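Local structure of uncharacterized protein ygiD (Escherichia coli, 2PW6) at residues A[57-62]-A[141-146]; A[99-104]-A[160-165]; A[148-153]-A[215-220]; A[253-258]-A[265-270]. The protein opens the aromatic ring of DOPA in vitro between carbons 4 and 5, as an extradiol dioxygenase, although its physiological substrate is unknown. All coordinates share one frame; numbering follows the deposited sequence.

Contact 1 (A[57-62]-A[141-146]); sequences HWFTRG and LSIDSS. With ZN (zinc ion), chain B.
Backbone bonds join W58 and T60 to strand 138-144: I143 N to W58 O (2.7 Å), T60 N to I143 O (3.0 Å, 172° at the hydrogen) and S145 N to T60 O. Among side chains, S142 OG donates to T60 OG1 at 2.9 Å and is also hydrogen-bonded to G64 N; T60 OG1 passes its own hydrogen to G62 O. D144 OD1 accepts from G62 N (2.9 Å), S146 N and S146 OG (2.6 Å); G62 N comes from one side of the carboxylate plane, the S146 atoms from the other, and the S146 N bond makes an Asx turn. The pairing is parallel, between two central strands of the mixed sheet of this LigB-type domain. With an alanine at D144, G62 N and S146 would probably lose their shared acceptor, and K147 its salt-bridge partner at OD2. CG anti to the backbone N (chi1 -168°) sets the F59 ring beside S145, whose CA makes a CH-pi contact over one face, while I143 CG2 meets the rim 3.6 Å from F59 CD1. At the corner before the strand, H57 NE2 binds zinc at 2.3 Å, with H22 and H234 of the same chain and D86 of the second subunit.

Contact 2 (A[99-104]-A[160-165]); sequences QRLVEL and AALRDE
R100 and E165 form a two-pronged salt bridge. The guanidinium grips the carboxylate side-on, NE to OE1 at 3.0 Å and NH2 to OE2 at 2.9 Å, one nitrogen to each oxygen. Both oxygens use their syn lone pairs, and the two planes lie only 21° apart. The NE bond is almost perfectly straight, 177° at the hydrogen, with OE1 in the guanidinium plane; the NH2 bond is more bent, with OE2 tilted slightly from that plane. Two bonds of this kind fix the rotation of both groups. The arginine chain bends at chi2 (67°), and its aliphatic part runs past L162 in the opposite direction, R100 CG lying 3.8 Å from L162 CD2. Further in, two leucines of the helix meet the same side chain: L104 CD2 lies 3.9 Å from the fork, L162 CG, and L101 CD1 meets the L162 CD1 branch at 4.1 Å. L162 thus lies between the arginine stem and these leucines. Helix 95-105 is in this way tied to the turn that follows helix 149-159 and leads into strand 167-173, where I167 also touches L162, while R163 of the same turn bridges to E249.

Contact 3 (A[148-153]-A[215-220]); sequences PAAWHF and PLVNYL
The first turn of helix 149-159, in the LigB-type catalytic domain, packs through A149, A150 and F153 against V217 and Y219 of the loop between helices 192-202 and 225-228. P148 sits at the N-cap, so the contact begins where the helix does. No hydrogen bond crosses it; the contact is van der Waals packing. V217 carries it, its two methyls splayed along the helix surface. With CG1 anti to the backbone N (chi1 161°), that branch lies against the backbone of A150, 3.7 Å from A150 N and 4.0 Å from A150 CB, while CG2 reaches one turn on to F153 CB at 3.9 Å. CG2 also approaches the F153 ring, which takes H214 as a second neighbour. Were V217 replaced by an alanine, both branches would be gone and a gap would probably open beside A150 and F153, leaving the phenyl ring less firmly braced. The backbone of the valine takes part too: its O comes within 3.2 Å of A149 CB, a close approach showing how tightly the small residue fits here. L239 of helix 236-243 also touches A149. Y219, whose ring stacks on Y235, completes the contact: A149 CB lies near the plane of the tyrosine ring, at its edge, 4.4 Å from CE2.

Contact 4 (A[253-258]-A[265-270]); sequences IPVEGI and MLSVQI
The pyrrolidine ring of P254 is the one ring that touches across this contact, and it does so through CD and CG: CD lies 3.5 Å from S267 O and close to Q269 N, while CG faces S267 CB. Next to it, I253 CG2 reaches the same carbonyl, at 3.4 Å from S267 O, and also meets L266 CD1 at 3.7 Å. L266 leaves its backbone with CG anti to N (chi1 -179°), which brings CD1 back to the other segment, between I253 CG2 and E256 CB. The carboxylate of E256 turns to K202, with which it forms a salt bridge. V255 CG1 lies 3.4 Å from S267 OG, and that hydroxyl is bonded to G21 N. Two backbone bonds tie the segments together, S267 N to V255 O at 3.0 Å and M265 N to G257 O at 2.6 Å, each donor somewhat tilted from its carbonyl plane. The side chain of selenomethionine M265 starts toward G257, with CB 3.3 Å from G257 O, then bends at chi2 (-49°) and leads away, touching Y34. The M265 side chain lies about 6 Å from that of zinc-binding H22. The two segments run antiparallel, forming the irregular middle of a beta hairpin that continues into strands 258-259 and 263-264 and, at its other end, joins strands 251-252 and 268-270 at the margin of the mixed sheet.

How the contacts relate
Contact 1 carries a metal ligand itself, and the M265 side chain of contact 4 lies about 9 Å from that zinc ion. In contact 3 the Y219 side chain is about 10 Å from another bound zinc ion and about 9 Å from the side chain of H234. Contacts 1 and 3 touch where strand 138-144 is followed, after a short loop, by helix 149-159: I143 CG2 packs 3.5 Å from H152 CE1. Contacts 1 and 4 reach the same mixed sheet on opposite sides of the chain's centre, their own centres about 23 Å apart. Contact 2 lies away from the metal, though R163 NH2 approaches I270 O of contact 4 at 3.5 Å; the centre of contact 2 is about 19 Å from that of contact 1.

Contact 1 (A[57-62]-A[141-146])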
loop_
_atom_site.group_PDB
_atom_site.type_symbol
_atom_site.label_atom_id
_atom_site.label_comp_id
_atom_site.label_asym_id
_atom_site.label_seq_id
_atom_site.Cartn_x
_atom_site.Cartn_y
_atom_site.Cartn_z
ATOM N N HIS A 57 -8.214 3.895 -3.079
ATOM C CA HIS A 57 -7.331 4.144 -1.973
ATOM C C HIS A 57 -7.126 5.643 -1.599
ATOM O O HIS A 57 -6.406 5.915 -0.689
ATOM C CB HIS A 57 -5.999 3.452 -2.250
ATOM C CG HIS A 57 -6.089 1.957 -2.311
ATOM N ND1 HIS A 57 -5.832 1.163 -1.215
ATOM C CD2 HIS A 57 -6.397 1.111 -3.329
ATOM C CE1 HIS A 57 -5.973 -0.106 -1.552
ATOM N NE2 HIS A 57 -6.323 -0.169 -2.829
ATOM N N TRP A 58 -7.770 6.591 -2.270
ATOM C CA TRP A 58 -7.766 8.042 -1.824
ATOM C C TRP A 58 -9.191 8.345 -1.353
ATOM O O TRP A 58 -10.012 8.874 -2.081
ATOM C CB TRP A 58 -7.291 9.021 -2.934
ATOM C CG TRP A 58 -5.955 8.571 -3.637
ATOM C CD1 TRP A 58 -4.816 8.093 -3.031
ATOM C CD2 TRP A 58 -5.678 8.567 -5.030
ATOM N NE1 TRP A 58 -3.851 7.771 -3.967
ATOM C CE2 TRP A 58 -4.361 8.068 -5.202
ATOM C CE3 TRP A 58 -6.396 8.978 -6.156
ATOM C CZ2 TRP A 58 -3.766 7.949 -6.463
ATOM C CZ3 TRP A 58 -5.796 8.865 -7.409
ATOM C CH2 TRP A 58 -4.501 8.357 -7.549
ATOM N N PHE A 59 -9.472 7.920 -0.120
ATOM C CA PHE A 59 -10.819 7.915 0.483
ATOM C C PHE A 59 -10.686 8.772 1.754
ATOM O O PHE A 59 -10.094 8.339 2.743
ATOM C CB PHE A 59 -11.208 6.465 0.804
ATOM C CG PHE A 59 -12.671 6.238 1.156
ATOM C CD1 PHE A 59 -13.689 6.712 0.353
ATOM C CD2 PHE A 59 -13.015 5.415 2.262
ATOM C CE1 PHE A 59 -15.055 6.452 0.640
ATOM C CE2 PHE A 59 -14.401 5.130 2.568
ATOM C CZ PHE A 59 -15.414 5.653 1.758
ATOM N N THR A 60 -11.186 10.004 1.689
ATOM C CA THR A 60 -10.807 11.074 2.635
ATOM C C THR A 60 -12.098 11.697 3.133
ATOM O O THR A 60 -13.078 11.588 2.462
ATOM C CB THR A 60 -9.997 12.225 1.869
ATOM O OG1 THR A 60 -10.775 12.694 0.750
ATOM C CG2 THR A 60 -8.659 11.725 1.359
ATOM N N ARG A 61 -12.108 12.362 4.281
ATOM C CA ARG A 61 -13.236 13.255 4.555
ATOM C C ARG A 61 -13.024 14.536 3.763
ATOM O O ARG A 61 -11.990 15.165 3.899
ATOM C CB ARG A 61 -13.426 13.593 6.034
ATOM C CG ARG A 61 -14.889 14.180 6.272
ATOM C CD ARG A 61 -15.097 15.003 7.584
ATOM N NE ARG A 61 -14.347 14.469 8.734
ATOM C CZ ARG A 61 -14.624 13.320 9.364
ATOM N NH1 ARG A 61 -15.649 12.553 8.972
ATOM N NH2 ARG A 61 -13.870 12.935 10.390
ATOM N N GLY A 62 -14.004 14.899 2.948
ATOM C CA GLY A 62 -13.870 15.989 1.981
ATOM C C GLY A 62 -13.201 15.544 0.692
ATOM O O GLY A 62 -12.596 14.478 0.629
ATOM N N LEU A 141 -7.721 12.952 -7.895
ATOM C CA LEU A 141 -8.944 13.347 -7.223
ATOM C C LEU A 141 -9.316 12.294 -6.147
ATOM O O LEU A 141 -9.241 11.088 -6.413
ATOM C CB LEU A 141 -10.090 13.470 -8.236
ATOM C CG LEU A 141 -11.475 13.835 -7.663
ATOM C CD1 LEU A 141 -11.492 15.292 -7.091
ATOM C CD2 LEU A 141 -12.508 13.651 -8.743
ATOM N N SER A 142 -9.708 12.750 -4.959
ATOM C CA SER A 142 -9.998 11.847 -3.851
ATOM C C SER A 142 -11.514 11.676 -3.704
ATOM O O SER A 142 -12.315 12.460 -4.261
ATOM C CB SER A 142 -9.357 12.337 -2.555
ATOM O OG SER A 142 -10.117 13.378 -1.982
ATOM N N ILE A 143 -11.914 10.627 -2.982
ATOM C CA ILE A 143 -13.335 10.268 -2.860
ATOM C C ILE A 143 -13.782 10.730 -1.483
ATOM O O ILE A 143 -13.188 10.366 -0.502
ATOM C CB ILE A 143 -13.540 8.704 -3.053
ATOM C CG1 ILE A 143 -13.272 8.291 -4.508
ATOM C CG2 ILE A 143 -14.953 8.242 -2.633
ATOM C CD1 ILE A 143 -12.728 6.866 -4.653
ATOM N N ASP A 144 -14.820 11.535 -1.409
ATOM C CA ASP A 144 -15.326 12.000 -0.105
ATOM C C ASP A 144 -16.067 10.873 0.675
ATOM O O ASP A 144 -17.206 10.540 0.323
ATOM C CB ASP A 144 -16.294 13.182 -0.315
ATOM C CG ASP A 144 -16.647 13.922 0.995
ATOM O OD1 ASP A 144 -16.381 13.441 2.123
ATOM O OD2 ASP A 144 -17.181 15.050 0.888
ATOM N N SER A 145 -15.397 10.320 1.692
ATOM C CA SER A 145 -15.951 9.383 2.722
ATOM C C SER A 145 -17.370 9.678 3.206
ATOM O O SER A 145 -18.188 8.765 3.362
ATOM C CB SER A 145 -15.136 9.516 4.007
ATOM O OG SER A 145 -14.065 8.654 4.053
ATOM N N SER A 146 -17.614 10.957 3.516
ATOM C CA SER A 146 -18.787 11.391 4.265
ATOM C C SER A 146 -20.026 11.501 3.400
ATOM O O SER A 146 -21.100 11.852 3.891
ATOM C CB SER A 146 -18.494 12.754 4.934
ATOM O OG SER A 146 -18.269 13.757 3.942
HETATM ZN ZN ZN B . -7.298 -1.865 -4.010
#

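Contact 2 (A[99-104]-A[160-165])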
loop_
_atom_site.group_PDB
_atom_site.type_symbol
_atom_site.label_atom_id
_atom_site.label_comp_id
_atom_site.label_asym_id
_atom_site.label_seq_id
_atom_site.Cartn_x
_atom_site.Cartn_y
_atom_site.Cartn_z
ATOM N N GLN A 99 -6.965 23.396 -11.355
ATOM C CA GLN A 99 -7.734 24.620 -11.135
ATOM C C GLN A 99 -9.070 24.496 -11.815
ATOM O O GLN A 99 -10.116 24.886 -11.254
ATOM C CB GLN A 99 -6.938 25.821 -11.703
ATOM C CG GLN A 99 -7.722 27.111 -11.989
ATOM C CD GLN A 99 -6.843 28.171 -12.731
ATOM O OE1 GLN A 99 -5.604 28.159 -12.622
ATOM N NE2 GLN A 99 -7.480 29.035 -13.502
ATOM N N ARG A 100 -9.039 23.957 -13.030
ATOM C CA ARG A 100 -10.258 23.684 -13.768
ATOM C C ARG A 100 -11.190 22.669 -13.038
ATOM O O ARG A 100 -12.409 22.792 -13.084
ATOM C CB ARG A 100 -9.921 23.262 -15.203
ATOM C CG ARG A 100 -11.106 22.781 -16.045
ATOM C CD ARG A 100 -12.153 23.851 -16.398
ATOM N NE ARG A 100 -13.287 23.242 -17.128
ATOM C CZ ARG A 100 -14.573 23.343 -16.796
ATOM N NH1 ARG A 100 -14.964 24.061 -15.738
ATOM N NH2 ARG A 100 -15.490 22.742 -17.551
ATOM N N LEU A 101 -10.594 21.712 -12.329
ATOM C CA LEU A 101 -11.328 20.754 -11.483
ATOM C C LEU A 101 -11.952 21.477 -10.301
ATOM O O LEU A 101 -13.142 21.293 -10.018
ATOM C CB LEU A 101 -10.393 19.636 -11.002
ATOM C CG LEU A 101 -10.904 18.225 -10.699
ATOM C CD1 LEU A 101 -12.246 17.913 -11.348
ATOM C CD2 LEU A 101 -9.878 17.281 -11.227
ATOM N N VAL A 102 -11.161 22.337 -9.641
ATOM C CA VAL A 102 -11.656 23.079 -8.479
ATOM C C VAL A 102 -12.817 23.969 -8.859
ATOM O O VAL A 102 -13.820 23.980 -8.146
ATOM C CB VAL A 102 -10.530 23.826 -7.723
ATOM C CG1 VAL A 102 -11.053 24.614 -6.523
ATOM C CG2 VAL A 102 -9.490 22.814 -7.232
ATOM N N GLU A 103 -12.705 24.670 -9.997
ATOM C CA GLU A 103 -13.746 25.589 -10.498
ATOM C C GLU A 103 -15.029 24.872 -10.910
ATOM O O GLU A 103 -16.142 25.288 -10.546
ATOM C CB GLU A 103 -13.206 26.403 -11.703
ATOM C CG GLU A 103 -12.038 27.367 -11.341
ATOM C CD GLU A 103 -11.248 27.924 -12.558
ATOM O OE1 GLU A 103 -10.359 28.805 -12.319
ATOM O OE2 GLU A 103 -11.510 27.506 -13.724
ATOM N N LEU A 104 -14.871 23.819 -11.710
ATOM C CA LEU A 104 -15.983 22.953 -12.100
ATOM C C LEU A 104 -16.793 22.414 -10.883
ATOM O O LEU A 104 -18.020 22.449 -10.893
ATOM C CB LEU A 104 -15.468 21.805 -12.979
ATOM C CG LEU A 104 -16.460 20.697 -13.309
ATOM C CD1 LEU A 104 -17.464 21.191 -14.352
ATOM C CD2 LEU A 104 -15.720 19.450 -13.806
ATOM N N ALA A 160 -18.233 14.917 -16.318
ATOM C CA ALA A 160 -18.572 14.619 -17.710
ATOM C C ALA A 160 -18.128 15.732 -18.684
ATOM O O ALA A 160 -17.521 15.448 -19.721
ATOM C CB ALA A 160 -20.095 14.317 -17.854
ATOM N N ALA A 161 -18.396 16.990 -18.329
ATOM C CA ALA A 161 -17.943 18.112 -19.155
ATOM C C ALA A 161 -16.453 18.021 -19.545
ATOM O O ALA A 161 -16.078 18.372 -20.653
ATOM C CB ALA A 161 -18.255 19.472 -18.464
ATOM N N LEU A 162 -15.599 17.551 -18.652
ATOM C CA LEU A 162 -14.168 17.503 -18.973
ATOM C C LEU A 162 -13.808 16.538 -20.100
ATOM O O LEU A 162 -12.683 16.584 -20.633
ATOM C CB LEU A 162 -13.343 17.169 -17.750
ATOM C CG LEU A 162 -13.377 18.105 -16.549
ATOM C CD1 LEU A 162 -12.737 17.374 -15.388
ATOM C CD2 LEU A 162 -12.648 19.424 -16.871
ATOM N N ARG A 163 -14.764 15.683 -20.475
ATOM C CA ARG A 163 -14.522 14.688 -21.503
ATOM C C ARG A 163 -14.441 15.307 -22.908
ATOM O O ARG A 163 -13.755 14.780 -23.784
ATOM C CB ARG A 163 -15.560 13.573 -21.424
ATOM C CG ARG A 163 -15.452 12.714 -20.151
ATOM C CD ARG A 163 -16.538 11.650 -20.123
ATOM N NE ARG A 163 -16.457 10.782 -21.303
ATOM C CZ ARG A 163 -17.503 10.204 -21.889
ATOM N NH1 ARG A 163 -18.742 10.356 -21.401
ATOM N NH2 ARG A 163 -17.307 9.461 -22.970
ATOM N N ASP A 164 -15.128 16.433 -23.090
ATOM C CA ASP A 164 -15.054 17.244 -24.314
ATOM C C ASP A 164 -13.874 18.256 -24.302
ATOM O O ASP A 164 -13.674 18.990 -25.270
ATOM C CB ASP A 164 -16.375 17.991 -24.504
ATOM C CG ASP A 164 -17.570 17.058 -24.654
ATOM O OD1 ASP A 164 -17.434 16.023 -25.328
ATOM O OD2 ASP A 164 -18.657 17.369 -24.114
ATOM N N GLU A 165 -13.098 18.279 -23.215
ATOM C CA GLU A 165 -11.935 19.161 -23.093
ATOM C C GLU A 165 -10.611 18.409 -23.139
ATOM O O GLU A 165 -9.612 18.898 -22.614
ATOM C CB GLU A 165 -12.013 19.988 -21.809
ATOM C CG GLU A 165 -13.216 20.913 -21.758
ATOM C CD GLU A 165 -13.457 21.529 -20.398
ATOM O OE1 GLU A 165 -12.509 21.637 -19.587
ATOM O OE2 GLU A 165 -14.615 21.928 -20.145
#

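Contact 3 (A[148-153]-A[215-220])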
loop_
_atom_site.group_PDB
_atom_site.type_symbol
_atom_site.label_atom_id
_atom_site.label_comp_id
_atom_site.label_asym_id
_atom_site.label_seq_id
_atom_site.Cartn_x
_atom_site.Cartn_y
_atom_site.Cartn_z
ATOM N N PRO A 148 -22.901 10.057 0.433
ATOM C CA PRO A 148 -23.546 8.843 -0.041
ATOM C C PRO A 148 -23.307 8.579 -1.512
ATOM O O PRO A 148 -22.911 9.482 -2.259
ATOM C CB PRO A 148 -25.046 9.132 0.200
ATOM C CG PRO A 148 -25.158 10.670 0.028
ATOM C CD PRO A 148 -23.876 11.167 0.638
ATOM N N ALA A 149 -23.621 7.352 -1.924
ATOM C CA ALA A 149 -23.395 6.848 -3.278
ATOM C C ALA A 149 -23.932 7.727 -4.417
ATOM O O ALA A 149 -23.313 7.781 -5.502
ATOM C CB ALA A 149 -23.966 5.416 -3.411
ATOM N N ALA A 150 -25.106 8.327 -4.185
ATOM C CA ALA A 150 -25.796 9.194 -5.126
ATOM C C ALA A 150 -24.946 10.452 -5.445
ATOM O O ALA A 150 -24.865 10.900 -6.585
ATOM C CB ALA A 150 -27.168 9.600 -4.542
ATOM N N TRP A 151 -24.306 10.965 -4.405
ATOM C CA TRP A 151 -23.428 12.110 -4.459
ATOM C C TRP A 151 -22.184 11.813 -5.326
ATOM O O TRP A 151 -21.833 12.589 -6.232
ATOM C CB TRP A 151 -23.066 12.506 -3.011
ATOM C CG TRP A 151 -22.360 13.816 -2.887
ATOM C CD1 TRP A 151 -22.921 15.042 -2.598
ATOM C CD2 TRP A 151 -20.948 14.044 -3.045
ATOM N NE1 TRP A 151 -21.935 16.010 -2.556
ATOM C CE2 TRP A 151 -20.719 15.427 -2.825
ATOM C CE3 TRP A 151 -19.852 13.210 -3.341
ATOM C CZ2 TRP A 151 -19.440 15.996 -2.894
ATOM C CZ3 TRP A 151 -18.580 13.775 -3.402
ATOM C CH2 TRP A 151 -18.388 15.163 -3.181
ATOM N N HIS A 152 -21.535 10.679 -5.070
ATOM C CA HIS A 152 -20.446 10.215 -5.921
ATOM C C HIS A 152 -20.861 10.003 -7.358
ATOM O O HIS A 152 -20.078 10.292 -8.263
ATOM C CB HIS A 152 -19.817 8.973 -5.336
ATOM C CG HIS A 152 -19.347 9.178 -3.931
ATOM N ND1 HIS A 152 -18.221 9.906 -3.634
ATOM C CD2 HIS A 152 -19.886 8.808 -2.741
ATOM C CE1 HIS A 152 -18.055 9.938 -2.323
ATOM N NE2 HIS A 152 -19.055 9.282 -1.756
ATOM N N PHE A 153 -22.086 9.517 -7.583
ATOM C CA PHE A 153 -22.651 9.463 -8.945
ATOM C C PHE A 153 -22.795 10.882 -9.533
ATOM O O PHE A 153 -22.417 11.114 -10.686
ATOM C CB PHE A 153 -24.000 8.705 -8.983
ATOM C CG PHE A 153 -24.565 8.504 -10.392
ATOM C CD1 PHE A 153 -24.302 7.344 -11.102
ATOM C CD2 PHE A 153 -25.363 9.476 -10.988
ATOM C CE1 PHE A 153 -24.820 7.156 -12.388
ATOM C CE2 PHE A 153 -25.864 9.314 -12.280
ATOM C CZ PHE A 153 -25.595 8.134 -12.974
ATOM N N PRO A 215 -30.083 1.234 -9.389
ATOM C CA PRO A 215 -29.643 -0.023 -8.764
ATOM C C PRO A 215 -28.177 -0.010 -8.333
ATOM O O PRO A 215 -27.847 -0.509 -7.259
ATOM C CB PRO A 215 -29.838 -1.051 -9.889
ATOM C CG PRO A 215 -30.968 -0.531 -10.651
ATOM C CD PRO A 215 -30.749 0.963 -10.678
ATOM N N LEU A 216 -27.316 0.582 -9.152
ATOM C CA LEU A 216 -25.894 0.647 -8.835
ATOM C C LEU A 216 -25.569 1.732 -7.821
ATOM O O LEU A 216 -24.523 1.701 -7.176
ATOM C CB LEU A 216 -25.069 0.787 -10.103
ATOM C CG LEU A 216 -25.201 -0.392 -11.068
ATOM C CD1 LEU A 216 -24.087 -0.348 -12.112
ATOM C CD2 LEU A 216 -25.166 -1.737 -10.343
ATOM N N VAL A 217 -26.488 2.676 -7.659
ATOM C CA VAL A 217 -26.371 3.678 -6.609
ATOM C C VAL A 217 -26.876 3.084 -5.303
ATOM O O VAL A 217 -26.300 3.317 -4.253
ATOM C CB VAL A 217 -27.145 4.978 -6.969
ATOM C CG1 VAL A 217 -27.428 5.834 -5.727
ATOM C CG2 VAL A 217 -26.379 5.756 -8.023
ATOM N N ASN A 218 -27.972 2.328 -5.392
ATOM C CA ASN A 218 -28.563 1.621 -4.245
ATOM C C ASN A 218 -27.993 0.202 -4.118
ATOM O O ASN A 218 -28.735 -0.739 -3.820
ATOM C CB ASN A 218 -30.099 1.534 -4.394
ATOM C CG ASN A 218 -30.778 2.899 -4.365
ATOM O OD1 ASN A 218 -30.707 3.634 -3.379
ATOM N ND2 ASN A 218 -31.461 3.227 -5.445
ATOM N N TYR A 219 -26.689 0.053 -4.349
ATOM C CA TYR A 219 -26.062 -1.268 -4.474
ATOM C C TYR A 219 -26.189 -2.113 -3.188
ATOM O O TYR A 219 -26.277 -3.323 -3.254
ATOM C CB TYR A 219 -24.600 -1.164 -4.951
ATOM C CG TYR A 219 -23.669 -0.630 -3.890
ATOM C CD1 TYR A 219 -22.813 -1.479 -3.181
ATOM C CD2 TYR A 219 -23.656 0.723 -3.572
ATOM C CE1 TYR A 219 -21.955 -0.978 -2.187
ATOM C CE2 TYR A 219 -22.815 1.225 -2.589
ATOM C CZ TYR A 219 -21.961 0.381 -1.901
ATOM O OH TYR A 219 -21.130 0.918 -0.909
ATOM N N LEU A 220 -26.236 -1.463 -2.034
ATOM C CA LEU A 220 -26.397 -2.173 -0.765
ATOM C C LEU A 220 -27.776 -2.842 -0.590
ATOM O O LEU A 220 -27.960 -3.634 0.339
ATOM C CB LEU A 220 -26.059 -1.258 0.420
ATOM C CG LEU A 220 -24.574 -0.897 0.551
ATOM C CD1 LEU A 220 -24.360 0.149 1.652
ATOM C CD2 LEU A 220 -23.745 -2.140 0.821
#

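Contact 4 (A[253-258]-A[265-270])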
loop_
_atom_site.group_PDB
_atom_site.type_symbol
_atom_site.label_atom_id
_atom_site.label_comp_id
_atom_site.label_asym_id
_atom_site.label_seq_id
_atom_site.Cartn_x
_atom_site.Cartn_y
_atom_site.Cartn_z
ATOM N N ILE A 253 -17.182 -3.378 -21.809
ATOM C CA ILE A 253 -16.464 -4.100 -20.761
ATOM C C ILE A 253 -15.187 -4.673 -21.373
ATOM O O ILE A 253 -15.186 -5.804 -21.833
ATOM C CB ILE A 253 -17.335 -5.204 -20.085
ATOM C CG1 ILE A 253 -18.467 -4.568 -19.267
ATOM C CG2 ILE A 253 -16.489 -6.114 -19.186
ATOM C CD1 ILE A 253 -19.662 -5.482 -19.042
ATOM N N PRO A 254 -14.091 -3.880 -21.363
ATOM C CA PRO A 254 -12.787 -4.226 -21.942
ATOM C C PRO A 254 -12.133 -5.469 -21.338
ATOM O O PRO A 254 -11.263 -6.067 -21.979
ATOM C CB PRO A 254 -11.927 -3.002 -21.617
ATOM C CG PRO A 254 -12.598 -2.347 -20.506
ATOM C CD PRO A 254 -14.049 -2.538 -20.760
ATOM N N VAL A 255 -12.532 -5.826 -20.112
ATOM C CA VAL A 255 -12.007 -7.002 -19.430
ATOM C C VAL A 255 -12.805 -7.283 -18.147
ATOM O O VAL A 255 -13.434 -6.371 -17.595
ATOM C CB VAL A 255 -10.474 -6.884 -19.205
ATOM C CG1 VAL A 255 -10.144 -6.046 -17.967
ATOM C CG2 VAL A 255 -9.793 -8.270 -19.176
ATOM N N GLU A 256 -12.890 -8.530 -17.735
ATOM C CA GLU A 256 -13.684 -8.863 -16.577
ATOM C C GLU A 256 -13.194 -10.176 -16.076
ATOM O O GLU A 256 -12.405 -10.807 -16.723
ATOM C CB GLU A 256 -15.154 -8.931 -16.910
ATOM C CG GLU A 256 -15.595 -10.283 -17.391
ATOM C CD GLU A 256 -17.021 -10.307 -17.828
ATOM O OE1 GLU A 256 -17.893 -10.561 -16.994
ATOM O OE2 GLU A 256 -17.272 -10.069 -19.012
ATOM N N GLY A 257 -13.624 -10.562 -14.891
ATOM C CA GLY A 257 -12.936 -11.593 -14.155
ATOM C C GLY A 257 -13.196 -11.543 -12.680
ATOM O O GLY A 257 -13.399 -10.506 -12.135
ATOM N N ILE A 258 -13.212 -12.682 -12.036
ATOM C CA ILE A 258 -13.218 -12.705 -10.615
ATOM C C ILE A 258 -12.107 -13.574 -10.198
ATOM O O ILE A 258 -12.119 -14.743 -10.455
ATOM C CB ILE A 258 -14.481 -13.283 -10.063
ATOM C CG1 ILE A 258 -15.675 -12.516 -10.576
ATOM C CG2 ILE A 258 -14.462 -13.204 -8.583
ATOM C CD1 ILE A 258 -16.895 -12.810 -9.878
HETATM N N MSE A 265 -12.747 -8.141 -11.144
HETATM C CA MSE A 265 -11.803 -7.482 -12.040
HETATM C C MSE A 265 -12.565 -6.799 -13.158
HETATM O O MSE A 265 -11.983 -6.356 -14.152
HETATM C CB MSE A 265 -10.785 -8.484 -12.613
HETATM C CG MSE A 265 -9.716 -9.029 -11.670
HETATM SE SE MSE A 265 -8.678 -7.763 -10.545
HETATM C CE MSE A 265 -6.879 -8.414 -10.827
ATOM N N LEU A 266 -13.877 -6.723 -12.988
ATOM C CA LEU A 266 -14.750 -6.027 -13.894
ATOM C C LEU A 266 -14.309 -4.583 -14.204
ATOM O O LEU A 266 -14.407 -3.690 -13.340
ATOM C CB LEU A 266 -16.164 -6.010 -13.331
ATOM C CG LEU A 266 -17.205 -5.330 -14.214
ATOM C CD1 LEU A 266 -17.351 -6.047 -15.565
ATOM C CD2 LEU A 266 -18.493 -5.336 -13.508
ATOM N N SER A 267 -13.848 -4.388 -15.444
ATOM C CA SER A 267 -13.556 -3.081 -16.019
ATOM C C SER A 267 -14.671 -2.544 -16.931
ATOM O O SER A 267 -15.383 -3.313 -17.590
ATOM C CB SER A 267 -12.237 -3.155 -16.742
ATOM O OG SER A 267 -11.251 -3.607 -15.822
ATOM N N VAL A 268 -14.838 -1.218 -16.951
ATOM C CA VAL A 268 -15.942 -0.581 -17.667
ATOM C C VAL A 268 -15.433 0.611 -18.494
ATOM O O VAL A 268 -14.700 1.460 -17.988
ATOM C CB VAL A 268 -17.085 -0.156 -16.698
ATOM C CG1 VAL A 268 -18.228 0.591 -17.436
ATOM C CG2 VAL A 268 -17.615 -1.372 -15.921
ATOM N N GLN A 269 -15.794 0.646 -19.775
ATOM C CA GLN A 269 -15.444 1.777 -20.642
ATOM C C GLN A 269 -16.710 2.555 -20.993
ATOM O O GLN A 269 -17.710 1.981 -21.414
ATOM C CB GLN A 269 -14.682 1.334 -21.903
ATOM C CG GLN A 269 -14.202 2.527 -22.754
ATOM C CD GLN A 269 -13.408 2.147 -24.008
ATOM O OE1 GLN A 269 -12.488 1.310 -23.969
ATOM N NE2 GLN A 269 -13.744 2.796 -25.126
ATOM N N ILE A 270 -16.690 3.855 -20.740
ATOM C CA ILE A 270 -17.803 4.722 -21.108
ATOM C C ILE A 270 -17.364 5.481 -22.352
ATOM O O ILE A 270 -16.351 6.179 -22.336
ATOM C CB ILE A 270 -18.170 5.707 -19.969
ATOM C CG1 ILE A 270 -18.716 4.946 -18.741
ATOM C CG2 ILE A 270 -19.088 6.820 -20.480
ATOM C CD1 ILE A 270 -20.205 4.750 -18.671
#